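Local atomic coordinates of separin (Saccharomyces cerevisiae, PDB entry 5U1T), a protein that cleaves the cohesin subunit MCD1/SCC1 as a caspase-like cysteine protease at the onset of anaphase, and is held inactive by securin for most of the cell cycle. Residues S1046-T1049 and L1050-S1054; E1027-L1031 and D1032-N1036. All coordinates share one frame; numbering follows the deposited sequence.

Interaction 1: S1046-T1049 and L1050-S1054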
loop_
_atom_site.group_PDB
_atom_site.type_symbol
_atom_site.label_atom_id
_atom_site.label_comp_id
_atom_site.label_asym_id
_atom_site.label_seq_id
_atom_site.Cartn_x
_atom_site.Cartn_y
_atom_site.Cartn_z
ATOM N N SER A 1046 22.136 -24.929 -25.818
ATOM C CA SER A 1046 22.553 -24.426 -27.101
ATOM C C SER A 1046 23.825 -25.137 -27.580
ATOM O O SER A 1046 23.990 -25.443 -28.769
ATOM C CB SER A 1046 22.763 -22.919 -27.002
ATOM O OG SER A 1046 23.528 -22.437 -28.080
ATOM N N SER A 1047 24.719 -25.416 -26.644
ATOM C CA SER A 1047 25.939 -26.093 -26.996
ATOM C C SER A 1047 25.707 -27.608 -27.117
ATOM O O SER A 1047 26.372 -28.270 -27.902
ATOM C CB SER A 1047 27.030 -25.797 -25.976
ATOM O OG SER A 1047 26.833 -26.602 -24.839
ATOM N N LEU A 1048 24.769 -28.158 -26.354
ATOM C CA LEU A 1048 24.435 -29.564 -26.524
ATOM C C LEU A 1048 23.803 -29.809 -27.892
ATOM O O LEU A 1048 24.127 -30.784 -28.560
ATOM C CB LEU A 1048 23.499 -30.054 -25.427
ATOM C CG LEU A 1048 22.930 -31.458 -25.646
ATOM C CD1 LEU A 1048 24.033 -32.496 -25.729
ATOM C CD2 LEU A 1048 21.972 -31.822 -24.554
ATOM N N THR A 1049 22.914 -28.922 -28.318
ATOM C CA THR A 1049 22.288 -29.067 -29.619
ATOM C C THR A 1049 23.329 -28.985 -30.740
ATOM O O THR A 1049 23.277 -29.742 -31.706
ATOM C CB THR A 1049 21.180 -28.008 -29.824
ATOM O OG1 THR A 1049 20.211 -28.152 -28.786
ATOM C CG2 THR A 1049 20.484 -28.170 -31.188
ATOM N N LEU A 1050 24.286 -28.078 -30.596
ATOM C CA LEU A 1050 25.351 -27.929 -31.583
ATOM C C LEU A 1050 26.216 -29.185 -31.622
ATOM O O LEU A 1050 26.594 -29.671 -32.688
ATOM C CB LEU A 1050 26.209 -26.713 -31.266
ATOM C CG LEU A 1050 27.218 -26.455 -32.375
ATOM C CD1 LEU A 1050 26.493 -26.159 -33.674
ATOM C CD2 LEU A 1050 28.196 -25.351 -32.007
ATOM N N THR A 1051 26.511 -29.710 -30.443
ATOM C CA THR A 1051 27.329 -30.895 -30.313
ATOM C C THR A 1051 26.656 -32.105 -30.954
ATOM O O THR A 1051 27.284 -32.799 -31.748
ATOM C CB THR A 1051 27.642 -31.171 -28.845
ATOM O OG1 THR A 1051 28.333 -30.044 -28.301
ATOM C CG2 THR A 1051 28.508 -32.399 -28.698
ATOM N N ILE A 1052 25.389 -32.360 -30.631
ATOM C CA ILE A 1052 24.677 -33.457 -31.292
ATOM C C ILE A 1052 24.657 -33.263 -32.796
ATOM O O ILE A 1052 24.966 -34.178 -33.547
ATOM C CB ILE A 1052 23.233 -33.604 -30.848
ATOM C CG1 ILE A 1052 23.113 -33.579 -29.323
ATOM C CG2 ILE A 1052 22.658 -34.876 -31.430
ATOM C CD1 ILE A 1052 23.801 -34.697 -28.658
ATOM N N LEU A 1053 24.303 -32.066 -33.233
ATOM C CA LEU A 1053 24.218 -31.790 -34.661
ATOM C C LEU A 1053 25.513 -32.081 -35.421
ATOM O O LEU A 1053 25.480 -32.680 -36.495
ATOM C CB LEU A 1053 23.805 -30.340 -34.889
ATOM C CG LEU A 1053 22.378 -30.221 -35.385
ATOM C CD1 LEU A 1053 21.924 -28.781 -35.289
ATOM C CD2 LEU A 1053 22.293 -30.704 -36.806
ATOM N N SER A 1054 26.638 -31.653 -34.860
ATOM C CA SER A 1054 27.921 -31.725 -35.546
ATOM C C SER A 1054 28.483 -33.136 -35.594
ATOM O O SER A 1054 29.275 -33.457 -36.470
ATOM C CB SER A 1054 28.916 -30.829 -34.865
ATOM O OG SER A 1054 28.881 -31.150 -33.494
#
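Thr-1051 folds its hydroxyl back onto the backbone one turn earlier, OG1 donating to Ser-1047 O at 2.7 Å. The same oxygen also takes the amide Thr-1051 N at 2.9 Å, and the two donors arrive from opposite faces of the carbonyl plane, so this buried acceptor is gripped twice by a single residue. What makes this possible is the first torsion (chi1 -59°), which lays OG1 beside the backbone N and turns CG2 away from it.

One residue further on, Leu-1048 and Ile-1052 run side by side and point the same way, their CD1 atoms 3.7 Å apart. Along the backbone of the same pair, Ile-1052 N meets Leu-1048 O at 2.9 Å in an almost straight bond (N-H...O 177°). Leu-1053 N likewise reaches Thr-1049 O at 3.0 Å, while the hydroxyl of Thr-1049 turns back to Leu-1045 O.

This middle part is tightly enclosed: Ile-1052 touches both Leu-1019 of helix 1012-1028 and Leu-960 of strand 960-962, and Thr-1051 lies against His-1160 and Arg-1162 of strand 1157-1163. The two ends are looser. Ser-1046 and Ser-1054 are both partly exposed; OG of Ser-1046 is tied to Asn-1069 of helix 1062-1072.

The backbone bonding is that of an alpha-helix, and a threonine hydroxyl bonding back to the carbonyl four residues earlier is a common helix feature; here it lies in the C-terminal half of helix 1036-1054, packed against strands 960-962 and 1157-1163 and against helices 1012-1028 and 1062-1072.

Interaction 2: E1027-L1031 and D1032-N1036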
loop_
_atom_site.group_PDB
_atom_site.type_symbol
_atom_site.label_atom_id
_atom_site.label_comp_id
_atom_site.label_asym_id
_atom_site.label_seq_id
_atom_site.Cartn_x
_atom_site.Cartn_y
_atom_site.Cartn_z
ATOM N N GLU A 1027 18.136 -19.603 -30.979
ATOM C CA GLU A 1027 18.809 -18.425 -31.480
ATOM C C GLU A 1027 17.852 -17.255 -31.563
ATOM O O GLU A 1027 18.266 -16.096 -31.589
ATOM C CB GLU A 1027 19.432 -18.707 -32.848
ATOM C CG GLU A 1027 20.749 -19.460 -32.774
ATOM C CD GLU A 1027 21.049 -20.248 -34.036
ATOM O OE1 GLU A 1027 22.197 -20.750 -34.176
ATOM O OE2 GLU A 1027 20.138 -20.373 -34.893
ATOM N N SER A 1028 16.562 -17.553 -31.587
ATOM C CA SER A 1028 15.583 -16.493 -31.766
ATOM C C SER A 1028 15.392 -15.672 -30.498
ATOM O O SER A 1028 15.072 -14.486 -30.586
ATOM C CB SER A 1028 14.236 -17.056 -32.225
ATOM O OG SER A 1028 13.595 -17.794 -31.202
ATOM N N LEU A 1029 15.602 -16.262 -29.323
ATOM C CA LEU A 1029 15.158 -15.577 -28.125
ATOM C C LEU A 1029 16.100 -14.476 -27.628
ATOM O O LEU A 1029 17.315 -14.557 -27.758
ATOM C CB LEU A 1029 14.861 -16.584 -27.012
ATOM C CG LEU A 1029 15.681 -17.815 -26.735
ATOM C CD1 LEU A 1029 16.977 -17.391 -26.140
ATOM C CD2 LEU A 1029 14.901 -18.663 -25.756
ATOM N N LYS A 1030 15.488 -13.426 -27.080
ATOM C CA LYS A 1030 16.191 -12.241 -26.612
ATOM C C LYS A 1030 16.781 -12.487 -25.243
ATOM O O LYS A 1030 16.051 -12.707 -24.283
ATOM C CB LYS A 1030 15.251 -11.045 -26.558
ATOM C CG LYS A 1030 14.626 -10.681 -27.888
ATOM C CD LYS A 1030 15.688 -10.357 -28.922
ATOM C CE LYS A 1030 15.082 -9.552 -30.074
ATOM N NZ LYS A 1030 16.096 -9.105 -31.085
ATOM N N LEU A 1031 18.106 -12.440 -25.154
ATOM C CA LEU A 1031 18.786 -12.860 -23.939
ATOM C C LEU A 1031 18.501 -11.921 -22.788
ATOM O O LEU A 1031 18.359 -12.372 -21.656
ATOM C CB LEU A 1031 20.300 -12.972 -24.180
ATOM C CG LEU A 1031 20.725 -13.988 -25.255
ATOM C CD1 LEU A 1031 22.228 -14.049 -25.358
ATOM C CD2 LEU A 1031 20.135 -15.376 -25.013
ATOM N N ASP A 1032 18.390 -10.623 -23.075
ATOM C CA ASP A 1032 18.077 -9.620 -22.036
ATOM C C ASP A 1032 16.780 -9.886 -21.265
ATOM O O ASP A 1032 16.546 -9.293 -20.204
ATOM C CB ASP A 1032 17.993 -8.229 -22.645
ATOM C CG ASP A 1032 17.304 -8.243 -23.985
ATOM O OD1 ASP A 1032 17.944 -8.738 -24.951
ATOM O OD2 ASP A 1032 16.136 -7.779 -24.063
ATOM N N THR A 1033 15.941 -10.776 -21.785
ATOM C CA THR A 1033 14.742 -11.164 -21.058
ATOM C C THR A 1033 14.979 -12.353 -20.111
ATOM O O THR A 1033 14.032 -12.850 -19.498
ATOM C CB THR A 1033 13.606 -11.512 -22.024
ATOM O OG1 THR A 1033 13.859 -12.800 -22.581
ATOM C CG2 THR A 1033 13.535 -10.499 -23.149
ATOM N N LEU A 1034 16.232 -12.796 -19.970
ATOM C CA LEU A 1034 16.516 -13.986 -19.160
ATOM C C LEU A 1034 17.125 -13.697 -17.797
ATOM O O LEU A 1034 17.943 -12.802 -17.648
ATOM C CB LEU A 1034 17.442 -14.924 -19.921
ATOM C CG LEU A 1034 16.925 -15.368 -21.284
ATOM C CD1 LEU A 1034 17.948 -16.219 -22.040
ATOM C CD2 LEU A 1034 15.653 -16.122 -21.045
ATOM N N ASP A 1035 16.708 -14.458 -16.796
ATOM C CA ASP A 1035 17.404 -14.455 -15.523
ATOM C C ASP A 1035 18.666 -15.278 -15.704
ATOM O O ASP A 1035 18.704 -16.170 -16.558
ATOM C CB ASP A 1035 16.545 -15.039 -14.425
ATOM C CG ASP A 1035 16.015 -16.389 -14.789
ATOM O OD1 ASP A 1035 15.004 -16.434 -15.540
ATOM O OD2 ASP A 1035 16.623 -17.406 -14.366
ATOM N N ASN A 1036 19.691 -14.996 -14.909
ATOM C CA ASN A 1036 20.978 -15.631 -15.092
ATOM C C ASN A 1036 20.917 -17.154 -15.104
ATOM O O ASN A 1036 21.596 -17.784 -15.914
ATOM C CB ASN A 1036 21.959 -15.175 -14.021
ATOM C CG ASN A 1036 23.404 -15.290 -14.485
ATOM O OD1 ASN A 1036 23.816 -14.611 -15.434
ATOM N ND2 ASN A 1036 24.174 -16.160 -13.828
#
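Lys-1030 and Thr-1033 are joined by a tight local turn, part of the connection between helix 1012-1028 and helix 1036-1054 near the protein surface. Lys-1030 O is its main acceptor. It receives the amide Thr-1033 N at 3.2 Å, from well above the carbonyl plane, and the hydroxyl Thr-1033 OG1 at 2.8 Å, nearly along the C=O axis. That hydroxyl stands between its own backbone N and carbonyl carbon (chi1 76°), which turns it back over the turn, while CG2 of Thr-1033 rests 3.9 Å from CB of Lys-1030. A valine here, without the hydroxyl, would probably leave Lys-1030 O with the amide as its one donor in the turn and the turn less firmly fixed.

The next bond follows one residue later, Leu-1034 N to Leu-1031 O at 2.7 Å, again with the donor above the carbonyl plane. Beside it the two leucine side chains cross obliquely and meet through CD2 of Leu-1031 and CD1 of Leu-1034, 3.8 Å apart. Leu-1034 is buried, and it shares Ile-932 of helix 927-946 with Leu-1029; Leu-1031 faces Leu-1075 and Thr-1111 instead. The lysine chain bends at its second torsion, and its NZ stays 6.4 Å from OD1 of Asp-1032, too far for a salt bridge. Arg-805 holds the backbone oxygen of Asp-1032.

Two overlapping turns of this kind make one short turn of 3-10 helix; the chain then extends to Asp-1035, the N-cap of helix 1036-1054, whose OD2 accepts from Glu-1038 N: a 3-10 turn and an extended stretch leading into an N-capped helix, as the connection of an alpha-alpha hairpin.

In the fold
Followed from the N terminus, the chain leaves helix 1012-1028 and enters interaction 2, which turns it back before helix 1036-1054 begins. That helix then runs on to interaction 1 near its C-terminal end. The two contacts are therefore in series, neither nested nor crossed; their centres are about 19 Å apart and their nearest atoms about 6 Å, without touching. Each is short-range and closes no large loop. Together they organise the helical hairpin: residues 1027-1036 shape the connection and anchor it to helix 927-946, whereas residues 1046-1054 bring the second helix against Leu-1019 of the first and against strands 960-962 and 1157-1163.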